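Local coordinates for protein MamA (Candidatus Magnetobacterium bavaricum, PDB 3VTX) that is a tetratricopeptide-repeat protein, a superhelical stack of antiparallel helices of the kind that generally serves as a scaffold for protein-protein contacts, at residues A75-G80 with T104-A109; D87-A92 with G114-S119; R26-V31 with V39-K44; D35-E40 with V66-T71; E128-T133 with Y144-L149. All blocks are in the same frame, centred on the assembly; numbering follows the deposited sequence.

Interaction 1: A75-G80 with T104-A109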
# COMPACT_ATOMS: atom_id res chain seq x y z
N ALA A 75 1.57 7.95 5.26
CA ALA A 75 0.95 7.42 6.46
C ALA A 75 -0.47 6.87 6.22
O ALA A 75 -0.81 5.81 6.71
CB ALA A 75 0.95 8.45 7.57
N TYR A 76 -1.29 7.64 5.50
CA TYR A 76 -2.60 7.21 5.11
C TYR A 76 -2.56 5.95 4.23
O TYR A 76 -3.44 5.08 4.38
CB TYR A 76 -3.39 8.36 4.50
CG TYR A 76 -3.98 9.32 5.51
CD1 TYR A 76 -4.98 8.91 6.36
CD2 TYR A 76 -3.55 10.67 5.57
CE1 TYR A 76 -5.52 9.80 7.28
CE2 TYR A 76 -4.11 11.55 6.47
CZ TYR A 76 -5.08 11.13 7.30
OH TYR A 76 -5.69 12.02 8.20
N TYR A 77 -1.61 5.89 3.31
CA TYR A 77 -1.48 4.74 2.44
C TYR A 77 -1.20 3.51 3.30
O TYR A 77 -1.74 2.44 3.04
CB TYR A 77 -0.35 4.97 1.40
CG TYR A 77 0.00 3.69 0.63
CD1 TYR A 77 -0.91 3.11 -0.31
CD2 TYR A 77 1.19 3.02 0.89
CE1 TYR A 77 -0.55 1.97 -0.95
CE2 TYR A 77 1.54 1.81 0.22
CZ TYR A 77 0.62 1.32 -0.67
OH TYR A 77 0.87 0.14 -1.35
N ILE A 78 -0.27 3.63 4.24
CA ILE A 78 0.13 2.48 5.05
C ILE A 78 -1.01 2.11 5.95
O ILE A 78 -1.34 0.94 6.05
CB ILE A 78 1.41 2.72 5.84
CG1 ILE A 78 2.60 3.04 4.89
CG2 ILE A 78 1.65 1.49 6.75
CD1 ILE A 78 3.91 3.57 5.60
N LEU A 79 -1.69 3.09 6.52
CA LEU A 79 -2.85 2.85 7.38
C LEU A 79 -3.94 2.18 6.59
O LEU A 79 -4.54 1.23 7.01
CB LEU A 79 -3.38 4.18 7.94
CG LEU A 79 -4.69 4.11 8.81
CD1 LEU A 79 -4.53 3.08 9.95
CD2 LEU A 79 -5.09 5.53 9.38
N GLY A 80 -4.21 2.70 5.40
CA GLY A 80 -5.28 2.04 4.61
C GLY A 80 -4.92 0.65 4.11
O GLY A 80 -5.75 -0.25 4.16
N THR A 104 -2.44 13.22 -5.57
CA THR A 104 -3.41 12.76 -6.59
C THR A 104 -2.75 11.96 -7.69
O THR A 104 -3.45 11.37 -8.57
CB THR A 104 -4.24 13.92 -7.16
OG1 THR A 104 -3.34 14.84 -7.76
CG2 THR A 104 -5.10 14.60 -6.08
N VAL A 105 -1.44 11.83 -7.65
CA VAL A 105 -0.74 10.91 -8.52
C VAL A 105 -0.10 9.65 -7.81
O VAL A 105 0.90 9.07 -8.27
CB VAL A 105 0.22 11.62 -9.46
CG1 VAL A 105 -0.59 12.51 -10.39
CG2 VAL A 105 1.30 12.39 -8.70
N TYR A 106 -0.69 9.24 -6.67
CA TYR A 106 -0.08 8.23 -5.83
C TYR A 106 -0.53 6.87 -6.38
O TYR A 106 -1.54 6.30 -5.93
CB TYR A 106 -0.59 8.33 -4.41
CG TYR A 106 0.23 7.66 -3.31
CD1 TYR A 106 1.20 6.70 -3.57
CD2 TYR A 106 -0.01 8.00 -2.00
CE1 TYR A 106 1.92 6.08 -2.54
CE2 TYR A 106 0.74 7.44 -0.96
CZ TYR A 106 1.68 6.49 -1.23
OH TYR A 106 2.40 5.98 -0.24
N ALA A 107 0.23 6.34 -7.31
CA ALA A 107 -0.23 5.12 -8.01
C ALA A 107 -0.45 3.93 -7.10
O ALA A 107 -1.38 3.18 -7.31
CB ALA A 107 0.81 4.75 -9.08
N ASP A 108 0.39 3.73 -6.10
CA ASP A 108 0.20 2.61 -5.18
C ASP A 108 -1.11 2.67 -4.42
O ASP A 108 -1.75 1.61 -4.19
CB ASP A 108 1.35 2.51 -4.20
CG ASP A 108 2.55 1.70 -4.80
OD1 ASP A 108 2.45 0.44 -5.05
OD2 ASP A 108 3.59 2.35 -4.90
N ALA A 109 -1.51 3.87 -4.07
CA ALA A 109 -2.75 4.09 -3.38
C ALA A 109 -3.93 3.83 -4.24
O ALA A 109 -4.91 3.24 -3.76
CB ALA A 109 -2.79 5.55 -2.82
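The seam between two consecutive tetratricopeptide-repeat sequences is spanned here by Tyr77 of helix 73-85, which lays its ring against Tyr106, Asp108 and Ala109 at the beginning of helix 107-119. The backbones are nearest at the CA atoms of Tyr77 and Ala109, 6.0 Å apart. CG of Tyr77 stands opposite its own backbone N (chi1 169°), and this carries the ring out from its helix and along the first turn of the other. Tyr106 comes in at the base of that side chain: its OH lies 3.4 Å from Tyr77 CB, and its CE2 is 3.6 Å from the same carbon. The two tyrosine side chains cross at about a right angle, and their rings meet obliquely, with centroids 5.1 Å apart and planes inclined by 42°. Farther along the Tyr77 ring, CD1 rests 3.7 Å from Ala109 CA, and CE1 lies 3.5 Å from Asp108 O. At the tip, Tyr77 OH passes 3.7 Å from Asp108 CB, with the ring and the carboxylate plane 47° apart. Tyr106 is itself the N-cap residue of helix 107-119 and the centre of an inverse gamma turn, so the ring that meets Tyr77 is borne by the corner where the chain enters the helix. Ala109 also packs on Ile100 of helix 89-102. Tyr106 OH and Asp108 O both lie beside carbon atoms of Tyr77, and the fit therefore rests on van der Waals contact of the Tyr77 ring with a second tyrosine and with the first turn of the helix.

Interaction 2: D87-A92 with G114-S119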
# COMPACT_ATOMS: atom_id res chain seq x y z
N ASP A 87 -8.96 -6.78 7.34
CA ASP A 87 -10.38 -6.96 6.95
C ASP A 87 -11.26 -5.83 7.45
O ASP A 87 -12.42 -6.07 7.90
CB ASP A 87 -10.89 -8.30 7.49
CG ASP A 87 -11.98 -8.85 6.66
OD1 ASP A 87 -11.95 -8.54 5.45
OD2 ASP A 87 -12.85 -9.59 7.19
N GLU A 88 -10.74 -4.62 7.45
CA GLU A 88 -11.49 -3.41 7.83
C GLU A 88 -11.54 -2.58 6.55
O GLU A 88 -10.83 -1.64 6.38
CB GLU A 88 -10.86 -2.67 8.99
CG GLU A 88 -10.97 -3.41 10.32
CD GLU A 88 -12.42 -3.58 10.77
OE1 GLU A 88 -13.25 -2.70 10.43
OE2 GLU A 88 -12.75 -4.64 11.40
N LYS A 89 -12.49 -2.91 5.66
CA LYS A 89 -12.43 -2.41 4.26
C LYS A 89 -12.89 -1.00 4.15
O LYS A 89 -12.29 -0.24 3.41
CB LYS A 89 -13.25 -3.32 3.36
CG LYS A 89 -12.59 -4.63 3.12
CD LYS A 89 -13.40 -5.49 2.25
CE LYS A 89 -12.80 -6.85 2.10
NZ LYS A 89 -13.58 -7.63 1.07
N GLN A 90 -13.90 -0.59 4.93
CA GLN A 90 -14.26 0.81 4.88
C GLN A 90 -13.21 1.72 5.49
O GLN A 90 -13.01 2.82 5.02
CB GLN A 90 -15.62 1.07 5.54
CG GLN A 90 -16.14 2.51 5.35
CD GLN A 90 -16.27 2.88 3.89
OE1 GLN A 90 -16.91 2.16 3.14
NE2 GLN A 90 -15.61 3.95 3.48
N ALA A 91 -12.52 1.26 6.53
CA ALA A 91 -11.47 2.08 7.06
C ALA A 91 -10.33 2.16 6.02
O ALA A 91 -9.57 3.11 6.03
CB ALA A 91 -10.92 1.47 8.43
N ALA A 92 -10.15 1.10 5.26
CA ALA A 92 -9.11 1.05 4.24
C ALA A 92 -9.42 2.10 3.17
O ALA A 92 -8.56 2.83 2.77
CB ALA A 92 -8.97 -0.34 3.62
N GLY A 114 -8.31 0.22 -5.60
CA GLY A 114 -8.98 -0.63 -6.57
C GLY A 114 -9.11 -2.10 -6.10
O GLY A 114 -10.21 -2.71 -6.23
N LEU A 115 -8.05 -2.61 -5.48
CA LEU A 115 -8.04 -3.97 -4.94
C LEU A 115 -9.12 -4.06 -3.86
O LEU A 115 -9.89 -5.07 -3.80
CB LEU A 115 -6.70 -4.36 -4.37
CG LEU A 115 -5.61 -4.54 -5.43
CD1 LEU A 115 -4.30 -4.89 -4.67
CD2 LEU A 115 -5.90 -5.65 -6.53
N VAL A 116 -9.19 -3.07 -2.99
CA VAL A 116 -10.18 -3.08 -1.92
C VAL A 116 -11.62 -3.07 -2.53
O VAL A 116 -12.45 -3.95 -2.17
CB VAL A 116 -9.99 -1.94 -0.95
CG1 VAL A 116 -11.09 -1.98 0.18
CG2 VAL A 116 -8.66 -1.97 -0.28
N TYR A 117 -11.90 -2.17 -3.45
CA TYR A 117 -13.22 -2.09 -4.10
C TYR A 117 -13.58 -3.37 -4.80
O TYR A 117 -14.66 -3.92 -4.60
CB TYR A 117 -13.26 -0.99 -5.08
CG TYR A 117 -13.51 0.40 -4.48
CD1 TYR A 117 -14.51 0.65 -3.52
CD2 TYR A 117 -12.81 1.48 -5.00
CE1 TYR A 117 -14.71 1.95 -3.05
CE2 TYR A 117 -13.03 2.77 -4.52
CZ TYR A 117 -13.98 2.98 -3.58
OH TYR A 117 -14.16 4.28 -3.16
N ASP A 118 -12.62 -3.98 -5.48
CA ASP A 118 -12.98 -5.18 -6.21
C ASP A 118 -13.31 -6.31 -5.23
O ASP A 118 -14.20 -7.13 -5.52
CB ASP A 118 -11.89 -5.64 -7.15
CG ASP A 118 -12.44 -6.54 -8.32
OD1 ASP A 118 -13.43 -6.14 -8.94
OD2 ASP A 118 -11.86 -7.67 -8.48
N SER A 119 -12.62 -6.33 -4.10
CA SER A 119 -12.85 -7.34 -3.08
C SER A 119 -14.22 -7.26 -2.50
O SER A 119 -14.67 -8.25 -1.91
CB SER A 119 -11.84 -7.36 -1.96
OG SER A 119 -12.06 -6.29 -1.05
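Lys89 and Val116 mark the nearest approach of the two backbones, with CA atoms 6.6 Å apart: the first turn of helix 89-102 lies beside the later turns of helix 107-119. Start therefore meets end, as in an antiparallel pair. Just before Lys89 the chain makes a sharp corner. Asp87, with a positive phi of 68°, is the C-prime residue of a Schellman motif that closes helix 73-85, and Glu88 takes the N-cap position of the next helix. Such tight turns between successive helices belong to the tetratricopeptide-repeat fold, and Lys89, opening the new helix, points toward helix 107-119. The lysine chain is extended beyond CG and runs to Ser119, where NZ donates a hydrogen bond of 2.9 Å to Ser119 OG. Its CE also lies 3.3 Å from that oxygen. OG sits between the backbone N and carbonyl carbon of Ser119 (chi1 76°), a rotation that turns it back to donate to Val116 O at 2.6 Å, within its own helix. The hydroxyl thus accepts from the ammonium group and donates to a helical carbonyl, a second bond that the positive charge would probably strengthen. Beneath this polar edge, Val116 CG1 lies 4.1 Å from Lys89 CB, while its other branch, CG2, touches Ala92 CB at 4.2 Å. Val116 packs further on Phe84 of helix 73-85 and on Ile93 and Leu96 of helix 89-102.

Interaction 3: R26-V31 with V39-K44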
# COMPACT_ATOMS: atom_id res chain seq x y z
N ARG A 26 11.56 -1.92 20.65
CA ARG A 26 11.91 -1.51 22.01
C ARG A 26 12.41 -0.08 22.08
O ARG A 26 11.97 0.68 22.95
CB ARG A 26 12.88 -2.48 22.69
CG ARG A 26 12.17 -3.72 23.07
CD ARG A 26 13.05 -4.72 23.88
NE ARG A 26 13.86 -5.52 23.00
CZ ARG A 26 15.15 -5.42 22.82
NH1 ARG A 26 15.75 -6.27 22.00
NH2 ARG A 26 15.83 -4.55 23.51
N ALA A 27 13.32 0.27 21.20
CA ALA A 27 13.86 1.60 21.18
C ALA A 27 12.80 2.68 20.85
O ALA A 27 12.69 3.70 21.52
CB ALA A 27 15.05 1.66 20.21
N TYR A 28 11.89 2.40 19.89
CA TYR A 28 10.89 3.35 19.51
C TYR A 28 9.84 3.51 20.57
O TYR A 28 9.38 4.65 20.88
CB TYR A 28 10.29 2.90 18.17
CG TYR A 28 11.20 2.91 16.93
CD1 TYR A 28 12.12 3.92 16.68
CD2 TYR A 28 11.05 1.96 15.94
CE1 TYR A 28 12.92 3.89 15.58
CE2 TYR A 28 11.80 1.98 14.78
CZ TYR A 28 12.72 2.97 14.60
OH TYR A 28 13.43 2.97 13.45
N LYS A 29 9.52 2.40 21.26
CA LYS A 29 8.62 2.44 22.35
C LYS A 29 9.18 3.30 23.51
O LYS A 29 8.39 3.97 24.23
CB LYS A 29 8.19 1.08 22.84
CG LYS A 29 7.20 0.32 21.92
CD LYS A 29 6.83 -1.02 22.42
CE LYS A 29 5.81 -1.72 21.59
NZ LYS A 29 5.57 -3.08 22.16
N LYS A 30 10.49 3.22 23.70
CA LYS A 30 11.17 3.99 24.77
C LYS A 30 11.04 5.51 24.41
O LYS A 30 10.65 6.30 25.27
CB LYS A 30 12.59 3.56 24.90
CG LYS A 30 13.37 4.37 26.04
CD LYS A 30 14.46 3.57 26.73
CE LYS A 30 14.90 4.25 28.08
NZ LYS A 30 13.66 4.46 28.95
N VAL A 31 11.26 5.85 23.15
CA VAL A 31 11.04 7.23 22.66
C VAL A 31 9.64 7.70 23.02
O VAL A 31 9.44 8.81 23.56
CB VAL A 31 11.29 7.37 21.20
CG1 VAL A 31 10.85 8.80 20.70
CG2 VAL A 31 12.69 7.09 20.83
N VAL A 39 5.65 12.23 16.13
CA VAL A 39 5.08 11.66 14.91
C VAL A 39 6.11 10.90 14.10
O VAL A 39 5.77 9.87 13.51
CB VAL A 39 4.32 12.72 14.04
CG1 VAL A 39 3.06 13.20 14.80
CG2 VAL A 39 5.23 13.85 13.66
N GLU A 40 7.38 11.34 14.10
CA GLU A 40 8.39 10.66 13.28
C GLU A 40 8.57 9.19 13.78
O GLU A 40 8.66 8.23 12.96
CB GLU A 40 9.73 11.35 13.42
CG GLU A 40 10.81 10.72 12.66
CD GLU A 40 12.07 11.55 12.50
OE1 GLU A 40 12.22 12.54 13.24
OE2 GLU A 40 12.90 11.17 11.62
N THR A 41 8.58 9.07 15.11
CA THR A 41 8.65 7.76 15.80
C THR A 41 7.41 6.91 15.62
O THR A 41 7.53 5.71 15.39
CB THR A 41 9.06 7.91 17.25
OG1 THR A 41 10.31 8.61 17.24
CG2 THR A 41 9.34 6.47 18.00
N LEU A 42 6.25 7.51 15.69
CA LEU A 42 5.00 6.79 15.44
C LEU A 42 4.99 6.17 14.06
O LEU A 42 4.65 4.97 13.92
CB LEU A 42 3.78 7.67 15.67
CG LEU A 42 3.41 7.93 17.10
CD1 LEU A 42 2.39 9.13 17.22
CD2 LEU A 42 2.88 6.70 17.89
N LEU A 43 5.46 6.89 13.05
CA LEU A 43 5.47 6.37 11.69
C LEU A 43 6.51 5.26 11.57
O LEU A 43 6.29 4.26 10.95
CB LEU A 43 5.76 7.49 10.69
CG LEU A 43 5.73 7.04 9.26
CD1 LEU A 43 4.41 6.35 8.85
CD2 LEU A 43 6.00 8.32 8.36
N LYS A 44 7.69 5.45 12.16
CA LYS A 44 8.70 4.43 12.11
C LYS A 44 8.28 3.16 12.85
O LYS A 44 8.56 2.05 12.29
CB LYS A 44 10.05 4.91 12.69
CG LYS A 44 10.83 5.81 11.72
CD LYS A 44 11.94 6.56 12.48
CE LYS A 44 12.87 7.30 11.44
NZ LYS A 44 14.01 7.86 12.17
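Tyr28, from helix 21-34, reaches across to Thr41 and Lys44 of helix 39-51 and meets them at its base, along its ring and at its tip. Its CB lies 3.7 Å from Thr41 CG2, and the same methyl group stays close to the near part of the ring, 4.0 Å from CD1. With CG anti to the carbonyl carbon (chi1 -66°), the ring leans along the helix toward Lys44, whose side chain it crosses at about a right angle. Toward the ring's hydroxyl end, Lys44 CB sits over one face, displaced toward the rim and 3.8 Å from Tyr28 CZ. This is a CH-pi contact, CB being 4.1 Å from the ring centroid and 22° off the normal. At the tip, Tyr28 OH is hydrogen-bonded to Asp13 OD1 of helix 5-18. The other oxygen of that carboxylate forms a salt bridge with Lys44 NZ, so one aspartate holds both the ring hydroxyl and the end of the lysine that packs on the ring. Lys44 NZ also makes a long, weak ion pair with Glu40 OE2, 3.5 Å away. Thr41 uses both of its branches: CG2 comes within 3.4 Å of Tyr28 O, and OG1, hydrogen-bonded to Asn38 OD1, lies 3.5 Å from Val31 CG1. The segment axes approach to 9.7 Å and run roughly antiparallel, 151° between their directions. Two consecutive helices joined by a short turn and packed through a tyrosine, small side chains and a lysine stem form the helical hairpin of a tetratricopeptide repeat, and both segments fall within one such sequence.

Interaction 4: D35-E40 with V66-T71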
# COMPACT_ATOMS: atom_id res chain seq x y z
N ASP A 35 7.94 10.80 25.01
CA ASP A 35 7.50 11.78 24.02
C ASP A 35 6.43 11.14 23.16
O ASP A 35 6.71 10.79 22.01
CB ASP A 35 8.70 12.19 23.18
CG ASP A 35 8.42 13.38 22.20
OD1 ASP A 35 7.29 13.96 22.18
OD2 ASP A 35 9.37 13.65 21.42
N PRO A 36 5.23 10.94 23.72
CA PRO A 36 4.22 10.15 23.02
C PRO A 36 3.67 10.75 21.77
O PRO A 36 2.96 10.03 21.03
CB PRO A 36 3.08 9.96 24.04
CG PRO A 36 3.44 10.82 25.23
CD PRO A 36 4.81 11.40 25.05
N ASN A 37 3.91 12.04 21.54
CA ASN A 37 3.41 12.68 20.35
C ASN A 37 4.46 12.86 19.25
O ASN A 37 4.27 13.64 18.34
CB ASN A 37 2.71 13.99 20.71
CG ASN A 37 1.55 13.77 21.68
OD1 ASN A 37 1.42 14.50 22.67
ND2 ASN A 37 0.73 12.75 21.42
N ASN A 38 5.56 12.10 19.35
CA ASN A 38 6.62 12.15 18.36
C ASN A 38 6.11 11.45 17.09
O ASN A 38 6.14 10.21 17.01
CB ASN A 38 7.84 11.41 18.91
CG ASN A 38 9.08 11.65 18.08
OD1 ASN A 38 9.27 11.13 16.96
ND2 ASN A 38 9.95 12.48 18.64
N VAL A 39 5.65 12.23 16.13
CA VAL A 39 5.08 11.66 14.91
C VAL A 39 6.11 10.90 14.10
O VAL A 39 5.77 9.87 13.51
CB VAL A 39 4.32 12.72 14.04
CG1 VAL A 39 3.06 13.20 14.80
CG2 VAL A 39 5.23 13.85 13.66
N GLU A 40 7.38 11.34 14.10
CA GLU A 40 8.39 10.66 13.28
C GLU A 40 8.57 9.19 13.78
O GLU A 40 8.66 8.23 12.96
CB GLU A 40 9.73 11.35 13.42
CG GLU A 40 10.81 10.72 12.66
CD GLU A 40 12.07 11.55 12.50
OE1 GLU A 40 12.22 12.54 13.24
OE2 GLU A 40 12.90 11.17 11.62
N VAL A 66 -2.14 9.85 12.81
CA VAL A 66 -3.03 10.66 11.97
C VAL A 66 -3.89 11.59 12.84
O VAL A 66 -4.42 12.58 12.31
CB VAL A 66 -3.86 9.83 10.92
CG1 VAL A 66 -2.90 9.21 9.91
CG2 VAL A 66 -4.82 8.80 11.52
N VAL A 67 -4.07 11.26 14.11
CA VAL A 67 -4.68 12.21 15.07
C VAL A 67 -3.85 13.47 15.16
O VAL A 67 -4.40 14.62 15.31
CB VAL A 67 -4.87 11.59 16.47
CG1 VAL A 67 -5.07 12.71 17.58
CG2 VAL A 67 -6.05 10.65 16.42
N LEU A 68 -2.55 13.32 15.08
CA LEU A 68 -1.63 14.40 15.30
C LEU A 68 -1.20 15.02 14.00
O LEU A 68 -0.87 16.19 14.02
CB LEU A 68 -0.36 13.93 16.03
CG LEU A 68 -0.52 13.46 17.43
CD1 LEU A 68 0.63 12.45 17.85
CD2 LEU A 68 -0.56 14.70 18.30
N ASP A 69 -1.27 14.30 12.87
CA ASP A 69 -0.75 14.76 11.58
C ASP A 69 -1.60 14.22 10.44
O ASP A 69 -1.55 13.05 10.15
CB ASP A 69 0.69 14.35 11.44
CG ASP A 69 1.39 14.98 10.21
OD1 ASP A 69 0.70 15.30 9.20
OD2 ASP A 69 2.66 15.05 10.22
N THR A 70 -2.34 15.11 9.77
CA THR A 70 -3.22 14.73 8.71
C THR A 70 -2.64 15.04 7.34
O THR A 70 -3.38 15.07 6.37
CB THR A 70 -4.60 15.34 8.89
OG1 THR A 70 -4.46 16.76 8.87
CG2 THR A 70 -5.24 14.88 10.24
N THR A 71 -1.32 15.24 7.27
CA THR A 71 -0.71 15.77 6.06
C THR A 71 0.18 14.79 5.27
O THR A 71 0.73 15.16 4.26
CB THR A 71 0.19 16.99 6.38
OG1 THR A 71 1.36 16.54 7.07
CG2 THR A 71 -0.59 18.09 7.23
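Leu68, in the last turn of helix 55-68, fits its isobutyl group against Asn37 and Val39 where the chain enters helix 39-51. Leu68 CD1 makes the closest approach: it lies 3.6 Å from Asn37 ND2 and 3.7 Å from Asn37 CA, with CD2 beside the same amide, and the asparagine side chain crosses the leucine at about a right angle. Nearer the backbone, Val39 CG1 rests 3.7 Å from Leu68 CB, and it also reaches Asp69 CB at 4.3 Å. In the leucine, chi1 of -66° puts CG beside the backbone N, and from there both methyls reach Asn37. Two inter-helix corners of the tetratricopeptide-repeat superhelix thus lie side by side, and each is stiffened by its own polar side chains. On one, Asp35 to Asn38 form a type I beta turn with Asn37 at its third position. Asn38 ND2 donates to Asp35 OD2 over 3.1 Å in an almost straight bond (179°), approaching from above the carboxylate, 52° out of its plane. Asn38 is the N-cap of helix 39-51, and its side chain caps a backbone N of that helix. On the other corner, Asp69 OD1 takes two bonds from Thr71, one from OG1 at 2.6 Å through its syn lone pair and one from the backbone N at 2.8 Å, nearly along the C-O axis. The latter makes an Asx turn. Farther out, Asn38 leans on Thr5 and Met9 of helix 5-18, while Val66 packs on Tyr76 and Leu79 of helix 73-85.

Interaction 5: E128-T133 with Y144-L149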
# COMPACT_ATOMS: atom_id res chain seq x y z
N GLU A 128 -12.29 2.26 -12.11
CA GLU A 128 -11.90 3.69 -12.12
C GLU A 128 -10.50 3.86 -11.48
O GLU A 128 -9.61 4.50 -12.06
CB GLU A 128 -12.98 4.50 -11.38
CG GLU A 128 -12.72 6.03 -11.22
CD GLU A 128 -13.90 6.75 -10.55
OE1 GLU A 128 -14.63 6.19 -9.67
OE2 GLU A 128 -14.08 7.90 -10.93
N ALA A 129 -10.28 3.20 -10.34
CA ALA A 129 -9.00 3.33 -9.61
C ALA A 129 -7.88 2.66 -10.41
O ALA A 129 -6.74 3.13 -10.51
CB ALA A 129 -9.11 2.61 -8.21
N TYR A 130 -8.15 1.49 -10.99
CA TYR A 130 -7.12 0.87 -11.82
C TYR A 130 -6.73 1.68 -13.09
O TYR A 130 -5.55 1.64 -13.51
CB TYR A 130 -7.52 -0.54 -12.29
CG TYR A 130 -7.85 -1.54 -11.20
CD1 TYR A 130 -7.07 -1.65 -10.07
CD2 TYR A 130 -8.93 -2.46 -11.36
CE1 TYR A 130 -7.34 -2.66 -9.11
CE2 TYR A 130 -9.22 -3.46 -10.38
CZ TYR A 130 -8.44 -3.49 -9.24
OH TYR A 130 -8.62 -4.53 -8.35
N GLU A 131 -7.73 2.29 -13.71
CA GLU A 131 -7.54 3.14 -14.88
C GLU A 131 -6.61 4.29 -14.47
O GLU A 131 -5.66 4.62 -15.22
CB GLU A 131 -8.88 3.64 -15.39
CG GLU A 131 -9.60 2.56 -16.19
CD GLU A 131 -10.93 2.95 -16.70
OE1 GLU A 131 -11.55 3.90 -16.15
OE2 GLU A 131 -11.38 2.31 -17.69
N LYS A 132 -6.84 4.83 -13.28
CA LYS A 132 -6.00 5.94 -12.80
C LYS A 132 -4.62 5.42 -12.59
O LYS A 132 -3.68 6.11 -12.91
CB LYS A 132 -6.53 6.54 -11.52
CG LYS A 132 -5.92 7.81 -11.09
CD LYS A 132 -6.30 9.01 -11.99
CE LYS A 132 -5.50 10.27 -11.51
NZ LYS A 132 -5.50 11.37 -12.54
N THR A 133 -4.47 4.19 -12.03
CA THR A 133 -3.18 3.56 -11.84
C THR A 133 -2.41 3.46 -13.14
O THR A 133 -1.24 3.78 -13.18
CB THR A 133 -3.27 2.14 -11.19
OG1 THR A 133 -3.98 2.24 -9.92
CG2 THR A 133 -1.92 1.49 -11.01
N TYR A 144 -3.65 -3.98 -15.60
CA TYR A 144 -4.50 -4.50 -16.75
C TYR A 144 -5.15 -5.83 -16.42
O TYR A 144 -6.36 -6.02 -16.66
CB TYR A 144 -3.66 -4.72 -17.98
CG TYR A 144 -3.04 -3.41 -18.45
CD1 TYR A 144 -3.65 -2.64 -19.40
CD2 TYR A 144 -1.82 -2.99 -17.95
CE1 TYR A 144 -3.06 -1.40 -19.78
CE2 TYR A 144 -1.22 -1.81 -18.38
CZ TYR A 144 -1.83 -1.04 -19.25
OH TYR A 144 -1.20 0.13 -19.67
N GLN A 145 -4.42 -6.73 -15.73
CA GLN A 145 -5.02 -7.99 -15.32
C GLN A 145 -6.19 -7.73 -14.35
O GLN A 145 -7.23 -8.35 -14.47
CB GLN A 145 -3.96 -8.90 -14.67
CG GLN A 145 -2.84 -9.32 -15.55
CD GLN A 145 -1.76 -10.04 -14.73
OE1 GLN A 145 -2.06 -11.13 -14.17
NE2 GLN A 145 -0.61 -9.41 -14.48
N SER A 146 -5.95 -6.87 -13.39
CA SER A 146 -6.96 -6.52 -12.35
C SER A 146 -8.21 -5.91 -12.97
O SER A 146 -9.36 -6.25 -12.55
CB SER A 146 -6.37 -5.62 -11.27
OG SER A 146 -5.38 -6.30 -10.54
N ILE A 147 -8.03 -5.05 -14.00
CA ILE A 147 -9.17 -4.56 -14.78
C ILE A 147 -9.95 -5.70 -15.40
O ILE A 147 -11.17 -5.77 -15.29
CB ILE A 147 -8.84 -3.47 -15.79
CG1 ILE A 147 -8.33 -2.23 -15.04
CG2 ILE A 147 -10.09 -3.22 -16.70
CD1 ILE A 147 -7.71 -1.19 -16.02
N GLY A 148 -9.24 -6.62 -15.99
CA GLY A 148 -9.86 -7.82 -16.60
C GLY A 148 -10.70 -8.56 -15.57
O GLY A 148 -11.86 -8.98 -15.86
N LEU A 149 -10.15 -8.72 -14.35
CA LEU A 149 -10.88 -9.50 -13.33
C LEU A 149 -12.17 -8.75 -12.93
O LEU A 149 -13.23 -9.35 -12.70
CB LEU A 149 -10.02 -9.75 -12.15
CG LEU A 149 -10.67 -10.52 -10.95
CD1 LEU A 149 -10.93 -11.96 -11.43
CD2 LEU A 149 -9.77 -10.54 -9.74
O HOH W 1 -9.64 -6.72 -9.79
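Tyr130 leads the contact from helix 123-136, meeting Ile147 with its base and Ser146 with its ring. At the base, Tyr130 CB is only 3.3 Å from Ile147 CG1, and the two side chains slide past one another in opposite directions. Because CG lies beside the backbone N (chi1 -58°), the ring is carried along to Ser146, whose CB stands over one of its faces. Ser146 CB is 3.6 Å from Tyr130 CZ and 3.7 Å from the ring centroid, 17° off the normal, a CH-pi contact displaced toward the rim. The serine hydroxyl is turned elsewhere, bonded to Tyr111 OH and Arg142 O. Polar linkage passes instead through one water, 2.8 Å from Tyr130 OH, which donates to Ser146 O, also at 2.8 Å. The ring of Tyr130 further meets that of Tyr111, so helix 107-119 also packs against this tyrosine. One residue on, Glu131 is exposed, yet its CG stays 4.2 Å from Ile147 CD1, bringing the aliphatic part of the side chain against the isoleucine tip. Thr133, at the end of the segment, bonds within its own helix: OG1 donates to Ala129 O at 3.0 Å from above the carbonyl plane, while Thr133 N reaches that oxygen from the opposite face. Ile147 is backed by Ile134 and by Tyr163 of helix 157-169. The segment axes run almost antiparallel at 162°, and consecutive helices packed in this way, here from two neighbouring repeat sequences, build the right-handed superhelix of tetratricopeptide-repeat proteins.

How the interactions relate
From the N terminus, interaction 3 comes first, closing the short turn between helices 21-34 and 39-51. Interaction 4 begins before it ends: the two share Val39 and Glu40, and interaction 4 ties the start of helix 39-51 to the end of helix 55-68. Interaction 1 follows in series, touching interaction 4 through Tyr76, and encloses helix 89-102. It crosses interaction 2, because their segments alternate along the chain and both use helix 107-119. Interaction 5 closes the next hairpin, packs on interaction 1 and adjoins interaction 2 where Tyr130 OH probably hydrogen-bonds to Gly114 O. No contact nests inside another. Interactions 3 and 5, centres about 36 Å apart, lie on opposite sides of the chain's centre.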